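PDB 3IK2: endoglucanase A from Clostridium acetobutylicum, which probably cleaves internal beta-1,4-glucosidic bonds of cellulose and related beta-glucans, as a glycoside hydrolase family 44 endoglucanase. Local coordinates for residues T33-G38 against H88-A93; T68-P73 against A81-A86; G228-A231 against F235-S238. All blocks are in the same frame, centred on the assembly; numbering follows the deposited sequence.

Contact 1 (T33-G38 against H88-A93)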
loop_
_atom_site.group_PDB
_atom_site.type_symbol
_atom_site.label_atom_id
_atom_site.label_comp_id
_atom_site.label_asym_id
_atom_site.label_seq_id
_atom_site.Cartn_x
_atom_site.Cartn_y
_atom_site.Cartn_z
ATOM N N THR A 33 -10.722 -3.175 0.614
ATOM C CA THR A 33 -11.368 -1.925 0.984
ATOM C C THR A 33 -10.764 -0.718 0.252
ATOM O O THR A 33 -11.199 0.411 0.482
ATOM C CB THR A 33 -11.255 -1.635 2.498
ATOM O OG1 THR A 33 -9.870 -1.460 2.850
ATOM C CG2 THR A 33 -11.904 -2.754 3.367
ATOM N N ALA A 34 -9.770 -0.963 -0.609
ATOM C CA ALA A 34 -9.064 0.096 -1.353
ATOM C C ALA A 34 -8.423 -0.506 -2.581
ATOM O O ALA A 34 -7.985 -1.665 -2.561
ATOM C CB ALA A 34 -8.009 0.775 -0.513
ATOM N N ARG A 35 -8.405 0.272 -3.660
ATOM C CA ARG A 35 -7.758 -0.164 -4.901
ATOM C C ARG A 35 -6.924 0.965 -5.513
ATOM O O ARG A 35 -7.313 2.129 -5.439
ATOM C CB ARG A 35 -8.799 -0.732 -5.894
ATOM C CG ARG A 35 -9.463 -2.047 -5.435
ATOM C CD ARG A 35 -10.746 -2.311 -6.238
ATOM N NE ARG A 35 -10.506 -2.886 -7.583
ATOM C CZ ARG A 35 -10.700 -2.241 -8.742
ATOM N NH1 ARG A 35 -11.161 -0.998 -8.762
ATOM N NH2 ARG A 35 -10.464 -2.859 -9.894
ATOM N N ARG A 36 -5.753 0.612 -6.049
ATOM C CA ARG A 36 -4.868 1.568 -6.739
ATOM C C ARG A 36 -4.697 1.223 -8.213
ATOM O O ARG A 36 -4.522 0.041 -8.559
ATOM C CB ARG A 36 -3.475 1.583 -6.075
ATOM C CG ARG A 36 -2.322 2.283 -6.842
ATOM C CD ARG A 36 -1.138 2.291 -5.936
ATOM N NE ARG A 36 0.061 3.051 -6.292
ATOM C CZ ARG A 36 1.163 2.524 -6.834
ATOM N NH1 ARG A 36 1.204 1.245 -7.216
ATOM N NH2 ARG A 36 2.227 3.277 -7.033
ATOM N N ILE A 37 -4.718 2.243 -9.074
ATOM C CA ILE A 37 -4.159 2.095 -10.430
ATOM C C ILE A 37 -2.888 2.941 -10.483
ATOM O O ILE A 37 -2.938 4.156 -10.327
ATOM C CB ILE A 37 -5.161 2.372 -11.595
ATOM C CG1 ILE A 37 -4.482 2.126 -12.961
ATOM C CG2 ILE A 37 -5.847 3.766 -11.493
ATOM C CD1 ILE A 37 -5.393 2.372 -14.194
ATOM N N GLY A 38 -1.745 2.264 -10.606
ATOM C CA GLY A 38 -0.433 2.899 -10.448
ATOM C C GLY A 38 0.715 2.001 -10.851
ATOM O O GLY A 38 0.521 0.999 -11.545
ATOM N N HIS A 88 -12.325 2.695 -11.798
ATOM C CA HIS A 88 -13.152 3.256 -10.710
ATOM C C HIS A 88 -14.593 2.750 -10.711
ATOM O O HIS A 88 -15.207 2.635 -9.654
ATOM C CB HIS A 88 -13.121 4.788 -10.664
ATOM C CG HIS A 88 -13.803 5.355 -9.445
ATOM N ND1 HIS A 88 -13.448 5.002 -8.162
ATOM C CD2 HIS A 88 -14.812 6.249 -9.317
ATOM C CE1 HIS A 88 -14.222 5.634 -7.298
ATOM N NE2 HIS A 88 -15.050 6.410 -7.975
ATOM N N ASP A 89 -15.127 2.456 -11.893
ATOM C CA ASP A 89 -16.449 1.820 -12.003
ATOM C C ASP A 89 -16.495 0.479 -11.272
ATOM O O ASP A 89 -17.511 0.154 -10.640
ATOM C CB ASP A 89 -16.815 1.575 -13.473
ATOM C CG ASP A 89 -17.314 2.810 -14.170
ATOM O OD1 ASP A 89 -17.431 3.878 -13.533
ATOM O OD2 ASP A 89 -17.573 2.723 -15.382
ATOM N N LYS A 90 -15.408 -0.302 -11.396
ATOM C CA LYS A 90 -15.302 -1.586 -10.726
ATOM C C LYS A 90 -15.171 -1.397 -9.213
ATOM O O LYS A 90 -15.801 -2.113 -8.461
ATOM C CB LYS A 90 -14.147 -2.405 -11.301
ATOM C CG LYS A 90 -14.257 -3.918 -11.044
ATOM C CD LYS A 90 -13.065 -4.653 -11.719
ATOM C CE LYS A 90 -12.901 -6.102 -11.252
ATOM N NZ LYS A 90 -11.516 -6.708 -11.679
ATOM N N SER A 91 -14.381 -0.414 -8.774
ATOM C CA SER A 91 -14.327 -0.049 -7.355
ATOM C C SER A 91 -15.733 0.186 -6.823
ATOM O O SER A 91 -16.084 -0.326 -5.782
ATOM C CB SER A 91 -13.473 1.223 -7.120
ATOM O OG SER A 91 -12.081 0.945 -7.132
ATOM N N LEU A 92 -16.522 0.988 -7.528
ATOM C CA LEU A 92 -17.904 1.299 -7.110
ATOM C C LEU A 92 -18.858 0.080 -7.102
ATOM O O LEU A 92 -19.637 -0.092 -6.156
ATOM C CB LEU A 92 -18.472 2.433 -7.955
ATOM C CG LEU A 92 -17.815 3.803 -7.721
ATOM C CD1 LEU A 92 -18.222 4.787 -8.803
ATOM C CD2 LEU A 92 -18.105 4.383 -6.336
ATOM N N ALA A 93 -18.768 -0.750 -8.140
ATOM C CA ALA A 93 -19.520 -1.986 -8.230
ATOM C C ALA A 93 -19.168 -2.929 -7.102
ATOM O O ALA A 93 -20.016 -3.682 -6.692
ATOM C CB ALA A 93 -19.265 -2.673 -9.558
#
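Arg35, on the second strand of the parallel TIM-like barrel, reaches out to Ser91 and Lys90 on helix 82-93. That helix lies in the long connection of a beta-alpha-beta crossover from strand 34-37 to its parallel neighbour 99-103. The CB of Arg35 points toward the helix and already lies 3.9 Å from Ser91 OG. CG stands anti to the carbonyl carbon (chi1 -67°), and CD comes back within 3.6 Å of the same Ser91 OG. A bend at chi3 (80°) then turns the guanidinium group. NE forms a salt bridge with Asp26 OD1, while NH1 donates to the backbone oxygen of Phe87, so bonds at NE and NH1 together restrict its rotation. NH2 meets the aliphatic part of Lys90, whose CD is 3.6 Å away; the two long chains cross at about a right angle, with Lys90 CG over one guanidinium face. Both cations converge on one carboxylate, since Lys90 NZ pairs with Asp26 OD2. The buried Ser91 hydroxyl is gripped twice, being hydrogen-bonded also to Ser99 OG on strand 99-103. The bond from Arg35 NH1 to Ser91 OG measures 2.7 Å, is moderately bent, and keeps the oxygen almost exactly in the guanidinium plane.

Contact 2 (T68-P73 against A81-A86)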
loop_
_atom_site.group_PDB
_atom_site.type_symbol
_atom_site.label_atom_id
_atom_site.label_comp_id
_atom_site.label_asym_id
_atom_site.label_seq_id
_atom_site.Cartn_x
_atom_site.Cartn_y
_atom_site.Cartn_z
ATOM N N THR A 68 -6.249 -3.655 -22.098
ATOM C CA THR A 68 -6.565 -5.073 -21.885
ATOM C C THR A 68 -6.614 -5.471 -20.405
ATOM O O THR A 68 -7.553 -6.129 -19.989
ATOM C CB THR A 68 -5.646 -6.042 -22.738
ATOM O OG1 THR A 68 -4.283 -6.000 -22.271
ATOM C CG2 THR A 68 -5.686 -5.639 -24.216
ATOM N N LEU A 69 -5.620 -5.042 -19.619
ATOM C CA LEU A 69 -5.548 -5.294 -18.193
ATOM C C LEU A 69 -6.803 -4.847 -17.437
ATOM O O LEU A 69 -7.259 -5.526 -16.502
ATOM C CB LEU A 69 -4.278 -4.659 -17.582
ATOM C CG LEU A 69 -3.972 -4.987 -16.111
ATOM C CD1 LEU A 69 -3.708 -6.491 -15.932
ATOM C CD2 LEU A 69 -2.827 -4.143 -15.497
ATOM N N TYR A 70 -7.350 -3.712 -17.818
ATOM C CA TYR A 70 -8.522 -3.159 -17.118
ATOM C C TYR A 70 -9.845 -3.483 -17.823
ATOM O O TYR A 70 -10.901 -2.987 -17.433
ATOM C CB TYR A 70 -8.314 -1.660 -16.817
ATOM C CG TYR A 70 -7.227 -1.489 -15.771
ATOM C CD1 TYR A 70 -5.918 -1.196 -16.126
ATOM C CD2 TYR A 70 -7.508 -1.687 -14.418
ATOM C CE1 TYR A 70 -4.902 -1.087 -15.136
ATOM C CE2 TYR A 70 -6.498 -1.592 -13.424
ATOM C CZ TYR A 70 -5.204 -1.301 -13.795
ATOM O OH TYR A 70 -4.236 -1.203 -12.817
ATOM N N ASP A 71 -9.780 -4.346 -18.845
ATOM C CA ASP A 71 -10.980 -4.957 -19.433
ATOM C C ASP A 71 -11.906 -3.912 -20.054
ATOM O O ASP A 71 -13.132 -4.012 -19.970
ATOM C CB ASP A 71 -11.724 -5.771 -18.371
ATOM C CG ASP A 71 -10.884 -6.903 -17.814
ATOM O OD1 ASP A 71 -10.333 -7.683 -18.621
ATOM O OD2 ASP A 71 -10.773 -7.042 -16.570
ATOM N N VAL A 72 -11.284 -2.908 -20.669
ATOM C CA VAL A 72 -11.969 -1.860 -21.406
ATOM C C VAL A 72 -12.531 -2.506 -22.676
ATOM O O VAL A 72 -11.780 -3.158 -23.398
ATOM C CB VAL A 72 -10.967 -0.735 -21.791
ATOM C CG1 VAL A 72 -11.652 0.380 -22.554
ATOM C CG2 VAL A 72 -10.240 -0.199 -20.548
ATOM N N PRO A 73 -13.836 -2.328 -22.953
ATOM C CA PRO A 73 -14.369 -2.888 -24.213
ATOM C C PRO A 73 -13.839 -2.143 -25.448
ATOM O O PRO A 73 -13.508 -0.933 -25.378
ATOM C CB PRO A 73 -15.884 -2.728 -24.064
ATOM C CG PRO A 73 -16.071 -1.628 -23.044
ATOM C CD PRO A 73 -14.864 -1.623 -22.160
ATOM N N ALA A 81 -9.632 8.359 -20.798
ATOM C CA ALA A 81 -9.560 7.796 -19.458
ATOM C C ALA A 81 -10.381 6.524 -19.274
ATOM O O ALA A 81 -10.660 6.111 -18.149
ATOM C CB ALA A 81 -9.907 8.854 -18.400
ATOM N N SER A 82 -10.735 5.877 -20.376
ATOM C CA SER A 82 -11.527 4.640 -20.303
ATOM C C SER A 82 -10.896 3.567 -19.392
ATOM O O SER A 82 -11.610 2.782 -18.769
ATOM C CB SER A 82 -11.836 4.081 -21.706
ATOM O OG SER A 82 -10.691 3.480 -22.294
ATOM N N VAL A 83 -9.567 3.542 -19.315
ATOM C CA VAL A 83 -8.866 2.647 -18.416
ATOM C C VAL A 83 -9.224 2.982 -16.945
ATOM O O VAL A 83 -9.573 2.095 -16.156
ATOM C CB VAL A 83 -7.317 2.699 -18.670
ATOM C CG1 VAL A 83 -6.514 2.046 -17.521
ATOM C CG2 VAL A 83 -6.925 2.085 -20.052
ATOM N N TYR A 84 -9.135 4.268 -16.598
ATOM C CA TYR A 84 -9.440 4.778 -15.242
ATOM C C TYR A 84 -10.935 4.720 -14.904
ATOM O O TYR A 84 -11.312 4.449 -13.759
ATOM C CB TYR A 84 -8.891 6.201 -15.058
ATOM C CG TYR A 84 -7.379 6.269 -14.859
ATOM C CD1 TYR A 84 -6.834 7.057 -13.851
ATOM C CD2 TYR A 84 -6.504 5.551 -15.675
ATOM C CE1 TYR A 84 -5.469 7.143 -13.666
ATOM C CE2 TYR A 84 -5.136 5.612 -15.487
ATOM C CZ TYR A 84 -4.628 6.418 -14.481
ATOM O OH TYR A 84 -3.272 6.512 -14.297
ATOM N N THR A 85 -11.796 4.989 -15.881
ATOM C CA THR A 85 -13.219 4.835 -15.613
ATOM C C THR A 85 -13.643 3.352 -15.484
ATOM O O THR A 85 -14.445 3.004 -14.616
ATOM C CB THR A 85 -14.120 5.744 -16.521
ATOM O OG1 THR A 85 -14.044 5.336 -17.889
ATOM C CG2 THR A 85 -13.666 7.219 -16.420
ATOM N N ALA A 86 -13.053 2.452 -16.262
ATOM C CA ALA A 86 -13.322 1.023 -16.032
ATOM C C ALA A 86 -12.873 0.654 -14.605
ATOM O O ALA A 86 -13.620 0.028 -13.854
ATOM C CB ALA A 86 -12.615 0.142 -17.071
#
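Ser82 OG is hydrogen-bonded to the backbone oxygen of Lys76 and at the same time has Val72 CG1 pressed against it at 3.3 Å. The hydroxyl lies between its own backbone N and carbonyl carbon (chi1 74°), and from there it faces the valine methyl. Val72 divides its two branches over the start of helix 82-93: CG1 is taken up by Ser82, whereas CG2 lies 3.8 Å from Val83 CA and 4.2 Å from Ala86 CB. No hydrogen bond joins the two segments, so the contact rests on van der Waals packing, largely between apolar groups. Its second element is Tyr70, whose CD1 meets Val83 CG1 at 3.6 Å; the methyl approaches the ring obliquely. Ala86 CB completes the surface by abutting the Tyr70 backbone oxygen at 3.6 Å.

The chain is brought into position by a Schellman motif that ends helix 65-69. Asp71, with its positive phi of 63°, is the C-prime residue; its N bonds to Thr68 O at 3.1 Å, and Val72 N bonds to Leu67 O. Tyr70, the first residue to leave helical geometry, and Val72, just past the reversal, both point their CB toward 81-86. Leu67 of helix 65-69 adds to this packing against Val72, Ser82 and Val83, while Ile37 of barrel strand 34-37 touches Tyr70 and Val83; Ala81, at the N-cap, and Thr85 lean on helix 152-163.

Contact 3 (G228-A231 against F235-S238)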
loop_
_atom_site.group_PDB
_atom_site.type_symbol
_atom_site.label_atom_id
_atom_site.label_comp_id
_atom_site.label_asym_id
_atom_site.label_seq_id
_atom_site.Cartn_x
_atom_site.Cartn_y
_atom_site.Cartn_z
ATOM N N GLY A 228 11.613 2.489 -2.466
ATOM C CA GLY A 228 12.393 1.688 -1.518
ATOM C C GLY A 228 13.423 2.473 -0.735
ATOM O O GLY A 228 13.591 3.661 -0.954
ATOM N N PHE A 229 14.134 1.811 0.183
ATOM C CA PHE A 229 14.883 2.549 1.182
ATOM C C PHE A 229 15.923 3.484 0.577
ATOM O O PHE A 229 16.185 4.571 1.115
ATOM C CB PHE A 229 15.559 1.602 2.201
ATOM C CG PHE A 229 16.027 2.304 3.426
ATOM C CD1 PHE A 229 15.257 2.289 4.579
ATOM C CD2 PHE A 229 17.227 3.030 3.416
ATOM C CE1 PHE A 229 15.690 2.962 5.735
ATOM C CE2 PHE A 229 17.654 3.725 4.547
ATOM C CZ PHE A 229 16.897 3.682 5.717
ATOM N N SER A 230 16.537 3.042 -0.511
ATOM C CA SER A 230 17.532 3.851 -1.214
ATOM C C SER A 230 17.014 5.242 -1.637
ATOM O O SER A 230 17.740 6.246 -1.507
ATOM C CB SER A 230 18.098 3.069 -2.408
ATOM O OG SER A 230 18.779 3.945 -3.276
ATOM N N ALA A 231 15.763 5.299 -2.107
ATOM C CA ALA A 231 15.086 6.582 -2.389
ATOM C C ALA A 231 14.692 7.343 -1.152
ATOM O O ALA A 231 14.679 8.572 -1.174
ATOM C CB ALA A 231 13.853 6.374 -3.283
ATOM N N PHE A 235 17.457 9.823 -2.084
ATOM C CA PHE A 235 16.725 9.853 -3.369
ATOM C C PHE A 235 17.479 9.109 -4.474
ATOM O O PHE A 235 17.609 9.598 -5.613
ATOM C CB PHE A 235 16.335 11.284 -3.759
ATOM C CG PHE A 235 15.188 11.364 -4.761
ATOM C CD1 PHE A 235 14.011 10.630 -4.571
ATOM C CD2 PHE A 235 15.297 12.166 -5.887
ATOM C CE1 PHE A 235 12.935 10.720 -5.485
ATOM C CE2 PHE A 235 14.240 12.246 -6.821
ATOM C CZ PHE A 235 13.068 11.516 -6.622
ATOM N N ASN A 236 17.962 7.907 -4.115
ATOM C CA ASN A 236 18.679 6.998 -5.025
ATOM C C ASN A 236 19.955 7.657 -5.615
ATOM O O ASN A 236 20.114 7.775 -6.849
ATOM C CB ASN A 236 17.717 6.517 -6.131
ATOM C CG ASN A 236 18.222 5.279 -6.870
ATOM O OD1 ASN A 236 18.942 4.464 -6.308
ATOM N ND2 ASN A 236 17.813 5.122 -8.127
ATOM N N SER A 237 20.840 8.102 -4.722
ATOM C CA SER A 237 22.043 8.860 -5.075
ATOM C C SER A 237 21.760 10.001 -6.063
ATOM O O SER A 237 22.383 10.125 -7.117
ATOM C CB SER A 237 23.155 7.948 -5.598
ATOM O OG SER A 237 23.110 6.704 -4.952
ATOM N N SER A 238 20.798 10.835 -5.698
ATOM C CA SER A 238 20.442 11.977 -6.510
ATOM C C SER A 238 21.646 12.915 -6.644
ATOM O O SER A 238 22.333 13.179 -5.646
ATOM C CB SER A 238 19.250 12.682 -5.880
ATOM O OG SER A 238 18.742 13.672 -6.746
#
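Ser230 and Asn236 turn their polar ends to each other across the end of helix 229-234, while the CB of Phe235 points away from 228-231, though its ring edge still meets Ala231. In both polar residues the side chain runs anti to the backbone N (chi1 165° for Ser230), which brings Ser230 OG to 3.1 Å from Asn236 OD1. A hydrogen bond there is possible but unsettled, because the hydroxyl proton has another acceptor within reach. The firmer link is in the backbone: Asn236 N donates to Ser230 O over 3.1 Å with an N-H...O angle of 157°, although the donor stands 46° out of the carbonyl plane instead of on a lone pair. A weak bond from Phe235 N to Ala231 O (3.2 Å) accompanies it, and Phe235 CA lies 3.3 Å from that same oxygen in a CA-H...O contact.

Ala231 O lies at the edge of the Phe235 ring, near its plane, and Ala231 CB is 4.4 Å from Phe235 CD1; the ring stacks with that of Phe251. Phe235, Asn236 and Ser237 all have positive phi, a run of left-handed backbone that stops the right-handed helix and turns the chain. Ser237 N is held by Asp234 OD2. The turn follows the C-terminal end of barrel strand 220-226, whose Leu226 touches both Ala231 and Phe235, while Cys198 and Val201 of helix 198-215 pack on the Phe235 side chain.

Contacts 1 and 2 share helix 82-93 and lie with their centres 12 Å apart. Both segments of contact 2 fall in the chain between 33-38 and 88-93, and the pair meet directly through Ile37: its CD1 is 3.5 Å from Val83 CG1, and its CG1 is 3.3 Å from Tyr70 OH. One crossover helix is thus packed against barrel strand 34-37 and also against the end of helix 65-69. Contact 3 comes later in the chain, after the fifth barrel strand, 220-226. Its centre is 29 Å from that of contact 1, on the opposite side of the chain's centre, and 32 Å from that of contact 2. Contacts 1 and 2 thus form one continuous patch of the eight-stranded barrel domain, and contact 3 lies far from it.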